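Local coordinates for nitrate transport protein (Parabacteroides distasonis, PDB 3HN0) that probably serves as the solute-binding component of an ABC transporter, perhaps for nitrate or a related small molecule, at residues Ile75-Cys80 / Ala185-Pro190; Ala98-Gly103 / Pro124-Phe129; Arg113-Arg118 / Ala168-Leu173; Phe153-Leu158 / Pro234-Arg239. All coordinates share one frame; numbering follows the deposited sequence.

Interaction 1: Ile75-Cys80 / Ala185-Pro190; sequences IKLAGC and AVVYTP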
loop_
_atom_site.group_PDB
_atom_site.type_symbol
_atom_site.label_atom_id
_atom_site.label_comp_id
_atom_site.label_asym_id
_atom_site.label_seq_id
_atom_site.Cartn_x
_atom_site.Cartn_y
_atom_site.Cartn_z
ATOM N N ILE A 75 12.270 -0.087 25.399
ATOM C CA ILE A 75 12.552 -0.185 23.984
ATOM C C ILE A 75 11.763 0.888 23.267
ATOM O O ILE A 75 10.775 1.402 23.792
ATOM C CB ILE A 75 12.176 -1.589 23.397
ATOM C CG1 ILE A 75 10.690 -1.929 23.661
ATOM C CG2 ILE A 75 13.116 -2.686 23.945
ATOM C CD1 ILE A 75 10.133 -3.023 22.816
ATOM N N LYS A 76 12.200 1.212 22.064
ATOM C CA LYS A 76 11.442 2.032 21.157
ATOM C C LYS A 76 11.443 1.359 19.803
ATOM O O LYS A 76 12.326 0.519 19.469
ATOM C CB LYS A 76 12.003 3.459 21.028
ATOM C CG LYS A 76 11.966 4.236 22.339
ATOM C CD LYS A 76 12.196 5.709 22.173
ATOM C CE LYS A 76 12.176 6.443 23.523
ATOM N NZ LYS A 76 10.898 6.215 24.322
ATOM N N LEU A 77 10.492 1.767 18.999
ATOM C CA LEU A 77 10.376 1.264 17.664
ATOM C C LEU A 77 11.220 2.073 16.674
ATOM O O LEU A 77 10.990 3.260 16.504
ATOM C CB LEU A 77 8.927 1.321 17.206
ATOM C CG LEU A 77 8.670 0.885 15.774
ATOM C CD1 LEU A 77 8.893 -0.629 15.570
ATOM C CD2 LEU A 77 7.247 1.257 15.364
ATOM N N ALA A 78 12.166 1.430 15.980
ATOM C CA ALA A 78 12.876 2.095 14.891
ATOM C C ALA A 78 12.026 2.166 13.630
ATOM O O ALA A 78 11.898 3.232 13.028
ATOM C CB ALA A 78 14.266 1.418 14.593
ATOM N N GLY A 79 11.482 1.017 13.210
ATOM C CA GLY A 79 10.770 0.944 11.967
ATOM C C GLY A 79 10.468 -0.474 11.584
ATOM O O GLY A 79 10.595 -1.378 12.417
ATOM N N CYS A 80 10.097 -0.660 10.323
ATOM C CA CYS A 80 9.658 -1.970 9.806
ATOM C C CYS A 80 10.355 -2.266 8.492
ATOM O O CYS A 80 10.322 -1.426 7.598
ATOM C CB CYS A 80 8.160 -1.986 9.668
ATOM S SG CYS A 80 7.536 -3.537 8.908
ATOM N N ALA A 185 8.517 -5.389 13.643
ATOM C CA ALA A 185 9.174 -4.307 14.330
ATOM C C ALA A 185 10.650 -4.563 14.475
ATOM O O ALA A 185 11.086 -5.670 14.876
ATOM C CB ALA A 185 8.612 -4.117 15.762
ATOM N N VAL A 186 11.412 -3.523 14.177
ATOM C CA VAL A 186 12.802 -3.433 14.637
ATOM C C VAL A 186 12.763 -2.540 15.851
ATOM O O VAL A 186 12.444 -1.345 15.734
ATOM C CB VAL A 186 13.742 -2.854 13.559
ATOM C CG1 VAL A 186 15.174 -2.743 14.095
ATOM C CG2 VAL A 186 13.697 -3.680 12.263
ATOM N N VAL A 187 13.147 -3.079 17.004
ATOM C CA VAL A 187 13.164 -2.314 18.249
ATOM C C VAL A 187 14.587 -2.189 18.782
ATOM O O VAL A 187 15.448 -3.009 18.444
ATOM C CB VAL A 187 12.245 -2.960 19.318
ATOM C CG1 VAL A 187 10.784 -3.051 18.735
ATOM C CG2 VAL A 187 12.792 -4.301 19.852
ATOM N N TYR A 188 14.824 -1.167 19.609
ATOM C CA TYR A 188 16.150 -0.888 20.107
ATOM C C TYR A 188 16.085 -0.391 21.538
ATOM O O TYR A 188 15.060 0.160 21.999
ATOM C CB TYR A 188 16.867 0.114 19.189
ATOM C CG TYR A 188 16.296 1.484 19.135
ATOM C CD1 TYR A 188 15.261 1.806 18.266
ATOM C CD2 TYR A 188 16.755 2.500 19.997
ATOM C CE1 TYR A 188 14.713 3.035 18.237
ATOM C CE2 TYR A 188 16.220 3.747 19.935
ATOM C CZ TYR A 188 15.223 4.042 19.045
ATOM O OH TYR A 188 14.638 5.317 19.014
ATOM N N THR A 189 17.206 -0.562 22.207
ATOM C CA THR A 189 17.318 -0.188 23.617
ATOM C C THR A 189 17.955 1.191 23.720
ATOM O O THR A 189 18.443 1.754 22.763
ATOM C CB THR A 189 18.182 -1.219 24.372
ATOM O OG1 THR A 189 19.401 -1.347 23.685
ATOM C CG2 THR A 189 17.515 -2.615 24.501
ATOM N N PRO A 190 17.913 1.801 24.918
ATOM C CA PRO A 190 18.331 3.187 24.985
ATOM C C PRO A 190 19.766 3.526 24.562
ATOM O O PRO A 190 20.020 4.644 24.090
ATOM C CB PRO A 190 18.141 3.492 26.494
ATOM C CG PRO A 190 16.994 2.699 26.856
ATOM C CD PRO A 190 17.171 1.405 26.126
#

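Interaction 2: Ala98-Gly103 / Pro124-Phe129; sequences ALYVFG and PLNYAF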
loop_
_atom_site.group_PDB
_atom_site.type_symbol
_atom_site.label_atom_id
_atom_site.label_comp_id
_atom_site.label_asym_id
_atom_site.label_seq_id
_atom_site.Cartn_x
_atom_site.Cartn_y
_atom_site.Cartn_z
ATOM N N ALA A 98 -11.852 -26.173 4.768
ATOM C CA ALA A 98 -11.406 -25.425 5.937
ATOM C C ALA A 98 -10.139 -24.648 5.587
ATOM O O ALA A 98 -9.277 -25.164 4.861
ATOM C CB ALA A 98 -11.138 -26.338 7.107
ATOM N N LEU A 99 -10.055 -23.413 6.099
ATOM C CA LEU A 99 -8.877 -22.600 5.951
ATOM C C LEU A 99 -8.009 -22.784 7.169
ATOM O O LEU A 99 -8.404 -22.454 8.291
ATOM C CB LEU A 99 -9.247 -21.117 5.768
ATOM C CG LEU A 99 -8.136 -20.069 5.776
ATOM C CD1 LEU A 99 -7.132 -20.397 4.735
ATOM C CD2 LEU A 99 -8.773 -18.667 5.544
ATOM N N TYR A 100 -6.827 -23.335 6.960
ATOM C CA TYR A 100 -5.939 -23.615 8.062
ATOM C C TYR A 100 -5.069 -22.418 8.335
ATOM O O TYR A 100 -4.417 -21.898 7.420
ATOM C CB TYR A 100 -5.072 -24.830 7.775
ATOM C CG TYR A 100 -5.804 -26.128 7.928
ATOM C CD1 TYR A 100 -6.692 -26.557 6.965
ATOM C CD2 TYR A 100 -5.621 -26.928 9.062
ATOM C CE1 TYR A 100 -7.403 -27.788 7.121
ATOM C CE2 TYR A 100 -6.277 -28.131 9.208
ATOM C CZ TYR A 100 -7.163 -28.551 8.241
ATOM O OH TYR A 100 -7.833 -29.749 8.404
ATOM N N VAL A 101 -5.022 -22.036 9.617
ATOM C CA VAL A 101 -4.343 -20.845 10.080
ATOM C C VAL A 101 -3.390 -21.205 11.223
ATOM O O VAL A 101 -3.777 -21.881 12.177
ATOM C CB VAL A 101 -5.416 -19.803 10.591
ATOM C CG1 VAL A 101 -4.748 -18.562 11.097
ATOM C CG2 VAL A 101 -6.431 -19.490 9.482
ATOM N N PHE A 102 -2.146 -20.775 11.108
ATOM C CA PHE A 102 -1.177 -20.962 12.159
ATOM C C PHE A 102 -1.220 -19.730 13.120
ATOM O O PHE A 102 -1.858 -18.727 12.840
ATOM C CB PHE A 102 0.215 -21.183 11.566
ATOM C CG PHE A 102 0.767 -19.980 10.842
ATOM C CD1 PHE A 102 0.451 -19.747 9.486
ATOM C CD2 PHE A 102 1.599 -19.080 11.491
ATOM C CE1 PHE A 102 0.941 -18.625 8.823
ATOM C CE2 PHE A 102 2.114 -17.971 10.814
ATOM C CZ PHE A 102 1.758 -17.730 9.484
ATOM N N GLY A 103 -0.569 -19.848 14.268
ATOM C CA GLY A 103 -0.496 -18.742 15.223
ATOM C C GLY A 103 -1.821 -18.226 15.750
ATOM O O GLY A 103 -2.026 -17.011 15.880
ATOM N N PRO A 124 -14.486 -21.741 7.068
ATOM C CA PRO A 124 -14.263 -22.250 8.424
ATOM C C PRO A 124 -12.775 -22.244 8.747
ATOM O O PRO A 124 -11.982 -22.742 7.955
ATOM C CB PRO A 124 -14.779 -23.689 8.359
ATOM C CG PRO A 124 -15.344 -23.882 6.959
ATOM C CD PRO A 124 -14.762 -22.825 6.109
ATOM N N LEU A 125 -12.406 -21.669 9.886
ATOM C CA LEU A 125 -11.000 -21.605 10.297
ATOM C C LEU A 125 -10.608 -22.861 11.067
ATOM O O LEU A 125 -11.342 -23.324 11.911
ATOM C CB LEU A 125 -10.736 -20.346 11.107
ATOM C CG LEU A 125 -11.034 -19.061 10.326
ATOM C CD1 LEU A 125 -10.912 -17.826 11.234
ATOM C CD2 LEU A 125 -10.112 -18.943 9.110
ATOM N N ASN A 126 -9.472 -23.446 10.736
ATOM C CA ASN A 126 -8.995 -24.596 11.447
ATOM C C ASN A 126 -7.622 -24.322 12.022
ATOM O O ASN A 126 -6.687 -24.000 11.297
ATOM C CB ASN A 126 -8.975 -25.792 10.514
ATOM C CG ASN A 126 -8.748 -27.106 11.244
ATOM O OD1 ASN A 126 -7.904 -27.210 12.157
ATOM N ND2 ASN A 126 -9.492 -28.129 10.831
ATOM N N TYR A 127 -7.522 -24.466 13.344
ATOM C CA TYR A 127 -6.332 -24.130 14.098
ATOM C C TYR A 127 -5.603 -25.399 14.560
ATOM O O TYR A 127 -4.774 -25.359 15.471
ATOM C CB TYR A 127 -6.720 -23.259 15.299
ATOM C CG TYR A 127 -7.318 -21.917 14.949
ATOM C CD1 TYR A 127 -6.543 -20.921 14.345
ATOM C CD2 TYR A 127 -8.667 -21.634 15.209
ATOM C CE1 TYR A 127 -7.104 -19.664 14.009
ATOM C CE2 TYR A 127 -9.219 -20.411 14.901
ATOM C CZ TYR A 127 -8.434 -19.421 14.293
ATOM O OH TYR A 127 -9.023 -18.209 14.043
ATOM N N ALA A 128 -5.848 -26.495 13.864
ATOM C CA ALA A 128 -5.195 -27.777 14.145
ATOM C C ALA A 128 -3.669 -27.677 14.112
ATOM O O ALA A 128 -2.999 -28.380 14.853
ATOM C CB ALA A 128 -5.702 -28.862 13.174
ATOM N N PHE A 129 -3.120 -26.806 13.268
ATOM C CA PHE A 129 -1.681 -26.679 13.126
ATOM C C PHE A 129 -1.248 -25.290 13.591
ATOM O O PHE A 129 -1.643 -24.295 12.994
ATOM C CB PHE A 129 -1.298 -26.889 11.651
ATOM C CG PHE A 129 -1.645 -28.282 11.119
ATOM C CD1 PHE A 129 -1.110 -29.416 11.717
ATOM C CD2 PHE A 129 -2.483 -28.444 10.024
ATOM C CE1 PHE A 129 -1.426 -30.692 11.241
ATOM C CE2 PHE A 129 -2.804 -29.706 9.546
ATOM C CZ PHE A 129 -2.271 -30.831 10.150
#

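Interaction 3: Arg113-Arg118 / Ala168-Leu173; sequences RYYLGR and ADLNHL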
loop_
_atom_site.group_PDB
_atom_site.type_symbol
_atom_site.label_atom_id
_atom_site.label_comp_id
_atom_site.label_asym_id
_atom_site.label_seq_id
_atom_site.Cartn_x
_atom_site.Cartn_y
_atom_site.Cartn_z
ATOM N N ARG A 113 -8.685 -13.253 9.737
ATOM C CA ARG A 113 -10.077 -12.953 10.083
ATOM C C ARG A 113 -10.502 -11.603 9.502
ATOM O O ARG A 113 -11.595 -11.464 8.972
ATOM C CB ARG A 113 -10.268 -13.007 11.599
ATOM C CG ARG A 113 -10.299 -14.447 12.133
ATOM C CD ARG A 113 -10.730 -14.457 13.584
ATOM N NE ARG A 113 -9.595 -14.464 14.492
ATOM C CZ ARG A 113 -9.561 -13.887 15.688
ATOM N NH1 ARG A 113 -10.591 -13.173 16.136
ATOM N NH2 ARG A 113 -8.466 -14.009 16.435
ATOM N N TYR A 114 -9.593 -10.624 9.530
ATOM C CA TYR A 114 -9.904 -9.321 8.971
ATOM C C TYR A 114 -10.185 -9.385 7.466
ATOM O O TYR A 114 -11.143 -8.768 6.935
ATOM C CB TYR A 114 -8.753 -8.354 9.269
ATOM C CG TYR A 114 -8.896 -7.052 8.526
ATOM C CD1 TYR A 114 -9.861 -6.125 8.904
ATOM C CD2 TYR A 114 -8.057 -6.728 7.424
ATOM C CE1 TYR A 114 -10.019 -4.938 8.231
ATOM C CE2 TYR A 114 -8.226 -5.517 6.734
ATOM C CZ TYR A 114 -9.214 -4.631 7.155
ATOM O OH TYR A 114 -9.413 -3.424 6.514
ATOM N N TYR A 115 -9.297 -10.091 6.766
ATOM C CA TYR A 115 -9.415 -10.267 5.325
ATOM C C TYR A 115 -10.731 -10.963 4.954
ATOM O O TYR A 115 -11.419 -10.516 4.073
ATOM C CB TYR A 115 -8.220 -11.089 4.779
ATOM C CG TYR A 115 -8.373 -11.413 3.321
ATOM C CD1 TYR A 115 -8.034 -10.485 2.357
ATOM C CD2 TYR A 115 -8.887 -12.638 2.910
ATOM C CE1 TYR A 115 -8.207 -10.768 0.996
ATOM C CE2 TYR A 115 -9.051 -12.917 1.543
ATOM C CZ TYR A 115 -8.699 -11.971 0.623
ATOM O OH TYR A 115 -8.855 -12.202 -0.716
ATOM N N LEU A 116 -11.073 -12.016 5.657
ATOM C CA LEU A 116 -12.299 -12.756 5.344
ATOM C C LEU A 116 -13.520 -11.870 5.566
ATOM O O LEU A 116 -14.419 -11.831 4.731
ATOM C CB LEU A 116 -12.380 -14.031 6.152
ATOM C CG LEU A 116 -11.327 -15.119 5.842
ATOM C CD1 LEU A 116 -11.471 -16.286 6.854
ATOM C CD2 LEU A 116 -11.389 -15.628 4.406
ATOM N N GLY A 117 -13.532 -11.121 6.663
ATOM C CA GLY A 117 -14.628 -10.158 6.900
ATOM C C GLY A 117 -14.746 -9.080 5.836
ATOM O O GLY A 117 -15.835 -8.795 5.317
ATOM N N ARG A 118 -13.621 -8.459 5.510
ATOM C CA ARG A 118 -13.558 -7.408 4.496
ATOM C C ARG A 118 -14.043 -7.913 3.117
ATOM O O ARG A 118 -14.731 -7.209 2.380
ATOM C CB ARG A 118 -12.091 -6.923 4.395
ATOM C CG ARG A 118 -11.748 -6.050 3.209
ATOM C CD ARG A 118 -10.225 -5.778 3.127
ATOM N NE ARG A 118 -9.671 -6.149 1.817
ATOM C CZ ARG A 118 -8.393 -6.029 1.465
ATOM N NH1 ARG A 118 -7.508 -5.518 2.304
ATOM N NH2 ARG A 118 -7.999 -6.407 0.255
ATOM N N ALA A 168 -4.675 -14.903 -2.764
ATOM C CA ALA A 168 -4.836 -13.544 -2.204
ATOM C C ALA A 168 -3.615 -13.116 -1.443
ATOM O O ALA A 168 -2.890 -13.950 -0.868
ATOM C CB ALA A 168 -6.076 -13.508 -1.276
ATOM N N ASP A 169 -3.438 -11.800 -1.373
ATOM C CA ASP A 169 -2.418 -11.139 -0.601
ATOM C C ASP A 169 -3.120 -10.582 0.616
ATOM O O ASP A 169 -4.048 -9.793 0.460
ATOM C CB ASP A 169 -1.851 -10.066 -1.519
ATOM C CG ASP A 169 -0.804 -9.172 -0.858
ATOM O OD1 ASP A 169 -0.793 -9.051 0.369
ATOM O OD2 ASP A 169 0.001 -8.560 -1.603
ATOM N N LEU A 170 -2.712 -11.008 1.800
ATOM C CA LEU A 170 -3.397 -10.640 3.045
ATOM C C LEU A 170 -2.711 -9.519 3.815
ATOM O O LEU A 170 -2.953 -9.321 5.020
ATOM C CB LEU A 170 -3.585 -11.890 3.931
ATOM C CG LEU A 170 -4.897 -12.619 3.678
ATOM C CD1 LEU A 170 -5.077 -12.924 2.199
ATOM C CD2 LEU A 170 -4.961 -13.872 4.546
ATOM N N ASN A 171 -1.859 -8.780 3.123
ATOM C CA ASN A 171 -1.008 -7.800 3.772
ATOM C C ASN A 171 -1.498 -6.346 3.736
ATOM O O ASN A 171 -0.768 -5.451 4.157
ATOM C CB ASN A 171 0.423 -7.855 3.216
ATOM C CG ASN A 171 1.063 -9.232 3.360
ATOM O OD1 ASN A 171 1.286 -9.698 4.461
ATOM N ND2 ASN A 171 1.284 -9.903 2.232
ATOM N N HIS A 172 -2.718 -6.104 3.265
ATOM C CA HIS A 172 -3.171 -4.732 3.058
ATOM C C HIS A 172 -4.444 -4.424 3.798
ATOM O O HIS A 172 -5.360 -5.239 3.849
ATOM C CB HIS A 172 -3.364 -4.444 1.559
ATOM C CG HIS A 172 -2.202 -4.824 0.713
ATOM N ND1 HIS A 172 -1.109 -4.003 0.523
ATOM C CD2 HIS A 172 -1.976 -5.932 -0.026
ATOM C CE1 HIS A 172 -0.249 -4.607 -0.285
ATOM N NE2 HIS A 172 -0.745 -5.783 -0.619
ATOM N N LEU A 173 -4.539 -3.195 4.303
ATOM C CA LEU A 173 -5.782 -2.734 4.983
ATOM C C LEU A 173 -6.938 -2.624 3.987
ATOM O O LEU A 173 -8.049 -3.092 4.252
ATOM C CB LEU A 173 -5.538 -1.370 5.664
ATOM C CG LEU A 173 -6.712 -0.905 6.543
ATOM C CD1 LEU A 173 -6.617 -1.595 7.900
ATOM C CD2 LEU A 173 -6.726 0.634 6.702
#

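Interaction 4: Phe153-Leu158 / Pro234-Arg239; sequences FLSIAL and PKSIER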
loop_
_atom_site.group_PDB
_atom_site.type_symbol
_atom_site.label_atom_id
_atom_site.label_comp_id
_atom_site.label_asym_id
_atom_site.label_seq_id
_atom_site.Cartn_x
_atom_site.Cartn_y
_atom_site.Cartn_z
ATOM N N PHE A 153 7.983 -20.986 3.847
ATOM C CA PHE A 153 7.025 -22.111 3.830
ATOM C C PHE A 153 6.127 -22.011 2.592
ATOM O O PHE A 153 5.752 -23.014 1.975
ATOM C CB PHE A 153 6.163 -22.031 5.078
ATOM C CG PHE A 153 6.954 -22.049 6.320
ATOM C CD1 PHE A 153 7.535 -23.236 6.737
ATOM C CD2 PHE A 153 7.158 -20.850 7.080
ATOM C CE1 PHE A 153 8.295 -23.280 7.913
ATOM C CE2 PHE A 153 7.924 -20.891 8.236
ATOM C CZ PHE A 153 8.510 -22.115 8.642
ATOM N N LEU A 154 5.736 -20.788 2.282
ATOM C CA LEU A 154 4.937 -20.500 1.086
ATOM C C LEU A 154 5.603 -21.070 -0.170
ATOM O O LEU A 154 4.993 -21.791 -0.950
ATOM C CB LEU A 154 4.755 -18.998 0.938
ATOM C CG LEU A 154 3.950 -18.454 -0.254
ATOM C CD1 LEU A 154 2.590 -19.124 -0.383
ATOM C CD2 LEU A 154 3.783 -16.872 -0.135
ATOM N N SER A 155 6.870 -20.715 -0.357
ATOM C CA SER A 155 7.641 -21.167 -1.521
ATOM C C SER A 155 7.780 -22.682 -1.555
ATOM O O SER A 155 7.652 -23.323 -2.618
ATOM C CB SER A 155 9.038 -20.525 -1.512
ATOM O OG SER A 155 8.943 -19.131 -1.744
ATOM N N ILE A 156 8.043 -23.245 -0.388
ATOM C CA ILE A 156 8.212 -24.725 -0.274
ATOM C C ILE A 156 6.899 -25.445 -0.647
ATOM O O ILE A 156 6.899 -26.438 -1.392
ATOM C CB ILE A 156 8.652 -25.088 1.156
ATOM C CG1 ILE A 156 10.061 -24.548 1.409
ATOM C CG2 ILE A 156 8.541 -26.626 1.418
ATOM C CD1 ILE A 156 10.446 -24.571 2.883
ATOM N N ALA A 157 5.771 -24.939 -0.143
ATOM C CA ALA A 157 4.467 -25.510 -0.432
ATOM C C ALA A 157 4.144 -25.405 -1.914
ATOM O O ALA A 157 3.681 -26.357 -2.521
ATOM C CB ALA A 157 3.371 -24.778 0.396
ATOM N N LEU A 158 4.406 -24.235 -2.481
ATOM C CA LEU A 158 4.180 -23.998 -3.922
ATOM C C LEU A 158 5.052 -24.901 -4.810
ATOM O O LEU A 158 4.589 -25.367 -5.855
ATOM C CB LEU A 158 4.398 -22.514 -4.274
ATOM C CG LEU A 158 3.312 -21.561 -3.746
ATOM C CD1 LEU A 158 3.776 -20.116 -3.930
ATOM C CD2 LEU A 158 1.970 -21.802 -4.425
ATOM N N PRO A 234 14.159 -15.989 -6.114
ATOM C CA PRO A 234 13.905 -14.552 -6.215
ATOM C C PRO A 234 12.439 -14.181 -6.097
ATOM O O PRO A 234 12.144 -13.143 -5.535
ATOM C CB PRO A 234 14.513 -14.184 -7.577
ATOM C CG PRO A 234 15.638 -15.149 -7.687
ATOM C CD PRO A 234 15.122 -16.429 -7.137
ATOM N N LYS A 235 11.511 -15.031 -6.551
ATOM C CA LYS A 235 10.082 -14.733 -6.340
ATOM C C LYS A 235 9.686 -14.709 -4.866
ATOM O O LYS A 235 8.879 -13.903 -4.454
ATOM C CB LYS A 235 9.190 -15.686 -7.118
ATOM C CG LYS A 235 9.105 -15.326 -8.596
ATOM C CD LYS A 235 8.046 -16.181 -9.288
ATOM C CE LYS A 235 8.302 -16.344 -10.794
ATOM N NZ LYS A 235 8.445 -15.035 -11.483
ATOM N N SER A 236 10.340 -15.539 -4.050
ATOM C CA SER A 236 10.111 -15.565 -2.612
ATOM C C SER A 236 10.496 -14.202 -2.041
ATOM O O SER A 236 9.774 -13.622 -1.257
ATOM C CB SER A 236 10.972 -16.636 -1.924
ATOM O OG SER A 236 10.947 -17.889 -2.618
ATOM N N ILE A 237 11.652 -13.713 -2.444
ATOM C CA ILE A 237 12.096 -12.387 -1.961
ATOM C C ILE A 237 11.130 -11.292 -2.371
ATOM O O ILE A 237 10.733 -10.473 -1.547
ATOM C CB ILE A 237 13.524 -12.104 -2.396
ATOM C CG1 ILE A 237 14.447 -13.036 -1.605
ATOM C CG2 ILE A 237 13.881 -10.633 -2.131
ATOM C CD1 ILE A 237 15.927 -12.763 -1.812
ATOM N N GLU A 238 10.658 -11.346 -3.632
ATOM C CA GLU A 238 9.672 -10.381 -4.104
ATOM C C GLU A 238 8.420 -10.357 -3.241
ATOM O O GLU A 238 7.915 -9.274 -2.874
ATOM C CB GLU A 238 9.262 -10.603 -5.570
ATOM C CG GLU A 238 10.270 -10.210 -6.625
ATOM C CD GLU A 238 9.957 -10.845 -8.016
ATOM O OE1 GLU A 238 8.768 -11.195 -8.325
ATOM O OE2 GLU A 238 10.923 -10.993 -8.790
ATOM N N ARG A 239 7.907 -11.544 -2.891
ATOM C CA ARG A 239 6.745 -11.644 -2.021
ATOM C C ARG A 239 6.938 -11.094 -0.599
ATOM O O ARG A 239 5.987 -10.751 0.063
ATOM C CB ARG A 239 6.228 -13.085 -1.965
ATOM C CG ARG A 239 5.617 -13.533 -3.288
ATOM C CD ARG A 239 4.798 -14.802 -3.147
ATOM N NE ARG A 239 5.686 -15.931 -2.935
ATOM C CZ ARG A 239 6.078 -16.815 -3.860
ATOM N NH1 ARG A 239 5.696 -16.743 -5.142
ATOM N NH2 ARG A 239 6.876 -17.788 -3.497
#

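Interaction 1: Ile75-Cys80 / Ala185-Pro190
Val186 is held through both of its backbone polar groups: its carbonyl oxygen accepts from Ala78 N at 2.8 Å, and its own N gives a nearly straight bond to Gly79 O at 2.9 Å (170° at the hydrogen). Two successive residues thus face a single one, and the antiparallel pairing of 76-80 with 185-188 carries a classic beta bulge. Before the bulge the register is regular. Lys76 and Tyr188 exchange a pair of bonds, with Lys76 N to Tyr188 O and Tyr188 N to Lys76 O both 3.0 Å long.

With CG placed between its backbone N and carbonyl carbon (chi1 66°), the Tyr188 ring is carried across to the neighbouring strand, its edge turned to Ala78 N. Its CD1 lies 3.8 Å from Ala78 CB, while its OH lies 3.8 Å from Lys76 CB. That hydroxyl is hydrogen-bonded to Glu193, and the Lys76 chain carries its amine off to Gly277 O. Were Tyr188 replaced by alanine, Ala78 and the CB of Lys76 would probably lose their aromatic neighbour and Glu193 its hydroxyl partner.

Leu77 and Val187 occupy the other face. Leu77 CD1 presses on Ala185 CB at 3.5 Å, and Ile75 CD1 reaches Val187 CB at 4.1 Å; helix 62-70 packs over this side through Ala65 and Leu68. Strand 184-188, inserted antiparallel between 57-61 and 76-82, gives the strand order characteristic of the class II periplasmic-binding-protein fold.

Interaction 2: Ala98-Gly103 / Pro124-Phe129
Leu99 N donates to Pro124 O at 2.8 Å, and Leu99 O in turn receives Asn126 N at 2.8 Å. Val101 N then bonds to Asn126 O at 3.1 Å, completing a short parallel pairing.

Beside these bonds the side chains of Tyr100 and Asn126 run the same way, amide stacked on phenol with their planes only 18° apart. Asn126 CG is anti to the backbone N (chi1 -169°), which lays the amide along the Tyr100 ring, and Asn126 CB sits over the centre of that ring, 3.8 Å from its centroid. The amide is kept from turning by its own chain: OD1 accepts from Ala128 N at 2.8 Å, an Asx turn that bends the segment as it leaves the strand. The two strands belong to a beta-alpha-beta unit whose connecting helix, 107-119, packs on Leu99 and Leu125.

Phe129 comes obliquely to the Tyr100 ring, its CD2 3.6 Å from the tyrosine CD2, so the phenol is flanked by both an amide and a second aromatic ring. A serine replacing Tyr100 would probably leave the Asn126 amide without its stacking surface and open a gap beside Phe129.

Away from this cluster, Leu125 CD2 touches Val101 CG2 at 3.7 Å as well as the end of Leu99. Val101 CB also lies against Tyr127 CE1 at 3.8 Å, and the hydroxyl of that tyrosine is hydrogen-bonded to Asp109.

Interaction 3: Arg113-Arg118 / Ala168-Leu173
Tyr115 and Leu170 mark the nearest backbone approach, 6.4 Å between their CA atoms, where helix 113-118 lies against the end of strand 165-169 and the loop that follows it. Tyr114, Tyr115 and Arg118 all turn CG opposite the backbone N (chi1 170°, 174° and 167°), which sends their long side chains out to the strand end and the loop.

Leu173 O receives two of them. Tyr114 OH donates to it at 2.7 Å, the oxygen lying at the edge of the phenol ring and in its plane, and Arg118 NH1 adds a weak bond at 3.2 Å. The same NH1 stands 2.7 Å from His172 O, so the guanidinium tip sits beside two consecutive carbonyls.

Tyr115 supplies the apolar part. Leu170 CD1 points at the centre of one ring face, 3.7 Å from the centroid, in a CH-pi contact, while Ala168 CB comes close to the hydroxyl end, 3.1 Å from Tyr115 OH.

The loop has its own internal bracing. Asp169 OD1 takes Asn171 N in an Asx turn and also Asn171 ND2, and Asp169 OD2 accepts from His172 NE2 at 3.0 Å. Leu173 packs further on Leu260 and on Asp41 of the second subunit. Because the helix supplies the donors and the loop the backbone acceptors, the positive end of Arg118 is likely to be stabilised in part by the carbonyl dipoles of the loop, with Asp169 engaged in shaping the loop.

Interaction 4: Phe153-Leu158 / Pro234-Arg239
Helices 153-158 and 234-239 pass at 137° with their axes 10.0 Å apart, closest where the CA atoms of Ser155 and Ser236 stand 6.2 Å from each other. Small residues at this point let the hydroxyls meet: Ser236 OG donates to Ser155 OG in a short bond of 2.5 Å. Arg239 NH2 adds a weak one, 3.0 Å to the same Ser155 OG and well off straight at 126°, with the oxygen at the edge of the guanidinium.

Glu151, outside the two segments, forms a salt bridge with Arg239 NE and a hydrogen bond with Ser155 OG, so one carboxylate positions both groups. Helix 153-160 leads to strand 165-169 of the three-stranded sheet, whereas helix 234-240 leads to strand 242-246 at the edge of the seven-stranded one; the contact therefore joins elements attached to the two different sheets.

The Arg239 chain bends at chi3 (-72°), bringing its guanidinium back over its own helix, with Lys235 O under one face. Leu158 CD1 lies over the opposite face, 3.9 Å from NH2 of Arg239. Leu154 CD2 comes in obliquely, 3.5 Å from Arg239 NE, and both leucines also pack on Ile166.

How the interactions relate
Interaction 1 belongs to the seven-stranded sheet, while interactions 2 and 3 lie together on the same side of the chain's centre, 15 Å between centres; the centres of interactions 1 and 2 are 31 Å apart, on opposite sides of the chain's centre. Interactions 2 and 3 touch directly through helix 107-119: Leu125 CD1 meets Arg113 CG at 3.5 Å, and Leu116 CD1 lies 3.8 Å from Leu99 CD2. Interaction 4 comes within about 5 Å of interaction 3, nearest atoms, and strand 165-169 follows its first helix. From that strand the chain proceeds to 184-188, linking interaction 3 to interaction 1. In binding proteins of this fold the ligand usually lies between the two lobes.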